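Local atomic coordinates of phosphoprotein (Spring viremia of carp virus, PDB entry 7C5Z), a protein that serves viral RNA replication, probably as a polymerase cofactor and nucleoprotein chaperone, this chain being its dimeric central domain. Residues V22-E26 / G27-V31. Numbering follows the deposited sequence.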
loop_
_atom_site.group_PDB
_atom_site.type_symbol
_atom_site.label_atom_id
_atom_site.label_comp_id
_atom_site.label_asym_id
_atom_site.label_seq_id
_atom_site.Cartn_x
_atom_site.Cartn_y
_atom_site.Cartn_z
ATOM N N VAL A 22 -8.250 6.837 11.807
ATOM C CA VAL A 22 -8.995 7.608 10.816
ATOM C C VAL A 22 -9.580 8.858 11.464
ATOM O O VAL A 22 -10.266 8.774 12.492
ATOM C CB VAL A 22 -10.097 6.745 10.174
ATOM C CG1 VAL A 22 -11.020 7.606 9.316
ATOM C CG2 VAL A 22 -9.452 5.634 9.340
ATOM N N SER A 23 -9.348 10.012 10.846
ATOM C CA SER A 23 -9.936 11.262 11.319
ATOM C C SER A 23 -10.398 12.081 10.125
ATOM O O SER A 23 -10.065 11.782 8.975
ATOM C CB SER A 23 -8.938 12.074 12.154
ATOM O OG SER A 23 -7.832 12.445 11.347
ATOM N N ASN A 24 -11.176 13.131 10.398
ATOM C CA ASN A 24 -11.701 13.992 9.350
ATOM C C ASN A 24 -11.364 15.432 9.683
ATOM O O ASN A 24 -11.604 15.887 10.804
ATOM C CB ASN A 24 -13.213 13.823 9.182
ATOM C CG ASN A 24 -13.566 12.472 8.606
ATOM O OD1 ASN A 24 -13.447 12.248 7.402
ATOM N ND2 ASN A 24 -13.978 11.548 9.478
ATOM N N HIS A 25 -10.780 16.129 8.710
ATOM C CA HIS A 25 -10.365 17.513 8.897
ATOM C C HIS A 25 -10.631 18.295 7.620
ATOM O O HIS A 25 -11.555 17.964 6.868
ATOM C CB HIS A 25 -8.880 17.591 9.275
ATOM C CG HIS A 25 -8.542 16.900 10.558
ATOM N ND1 HIS A 25 -8.929 17.384 11.788
ATOM C CD2 HIS A 25 -7.850 15.761 10.802
ATOM C CE1 HIS A 25 -8.491 16.575 12.737
ATOM N NE2 HIS A 25 -7.833 15.582 12.165
ATOM N N GLU A 26 -9.815 19.323 7.376
ATOM C CA GLU A 26 -9.937 20.230 6.237
ATOM C C GLU A 26 -10.116 19.520 4.901
ATOM O O GLU A 26 -9.136 19.253 4.196
ATOM C CB GLU A 26 -8.701 21.135 6.154
ATOM C CG GLU A 26 -8.582 22.177 7.257
ATOM C CD GLU A 26 -8.472 23.597 6.712
ATOM O OE1 GLU A 26 -7.420 23.949 6.117
ATOM O OE2 GLU A 26 -9.443 24.365 6.884
ATOM N N GLY A 27 -11.359 19.230 4.529
ATOM C CA GLY A 27 -11.643 18.765 3.187
ATOM C C GLY A 27 -11.413 17.292 2.923
ATOM O O GLY A 27 -11.532 16.866 1.764
ATOM N N GLY A 28 -11.093 16.496 3.940
ATOM C CA GLY A 28 -10.959 15.076 3.661
ATOM C C GLY A 28 -10.784 14.236 4.909
ATOM O O GLY A 28 -10.816 14.724 6.043
ATOM N N THR A 29 -10.613 12.946 4.665
ATOM C CA THR A 29 -10.320 11.962 5.694
ATOM C C THR A 29 -8.826 11.685 5.698
ATOM O O THR A 29 -8.230 11.444 4.639
ATOM C CB THR A 29 -11.102 10.673 5.419
ATOM O OG1 THR A 29 -12.509 10.979 5.349
ATOM C CG2 THR A 29 -10.880 9.662 6.512
ATOM N N TYR A 30 -8.231 11.704 6.880
ATOM C CA TYR A 30 -6.828 11.357 7.041
ATOM C C TYR A 30 -6.726 9.967 7.648
ATOM O O TYR A 30 -7.370 9.683 8.670
ATOM C CB TYR A 30 -6.109 12.364 7.935
ATOM C CG TYR A 30 -5.911 13.735 7.318
ATOM C CD1 TYR A 30 -6.938 14.673 7.303
ATOM C CD2 TYR A 30 -4.684 14.085 6.776
ATOM C CE1 TYR A 30 -6.741 15.930 6.743
ATOM C CE2 TYR A 30 -4.478 15.335 6.231
ATOM C CZ TYR A 30 -5.505 16.239 6.212
ATOM O OH TYR A 30 -5.251 17.474 5.652
ATOM N N VAL A 31 -5.919 9.113 7.022
ATOM C CA VAL A 31 -5.717 7.730 7.449
ATOM C C VAL A 31 -4.256 7.603 7.847
ATOM O O VAL A 31 -3.376 7.642 6.978
ATOM C CB VAL A 31 -6.061 6.753 6.322
ATOM C CG1 VAL A 31 -5.876 5.310 6.772
ATOM C CG2 VAL A 31 -7.487 7.033 5.817
HETATM O O HOH W 1 -5.954 10.375 11.275
#
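Ser-23 and Tyr-30 form a hydrogen-bonded antiparallel pair: Ser-23 N donates to Tyr-30 O (3.0 Å) and Tyr-30 N to Ser-23 O (2.8 Å). Nearer the bend, His-25 N reaches Gly-28 O at 3.0 Å, while the return bond from Gly-28 N to His-25 O is weak. These two close the type II turn of a two-residue beta hairpin, with Gly-27 at the positive phi that favours glycine. A water bridges Ser-23 OG and Tyr-30 O. On the face of Asn-24 and Thr-29, the two side chains run side by side, and Thr-29 OG1 donates to Asn-24 OD1 (2.6 Å), the donor standing 22° off the plane of the Asn-24 amide carbonyl. Thr-29 chi1 of -57° sets OG1 beside its backbone N and CG2 anti to that N, where CG2 meets Val-22 CG1 tightly at 3.5 Å. On the other face, Tyr-30 CD1 lies 3.8 Å from His-25 CD2, at the edge of the imidazole, with the rings oblique at 61°. Strand 28-33 lies between strand 21-25, outermost within this chain, and strand 76-81, where Phe-79 meets the Tyr-30 ring; at the dimer interface, Lys-61 of the second subunit hydrogen-bonds Thr-29 OG1, and Gln-57 of that subunit's helix 41-62 packs on Val-22 and Val-31.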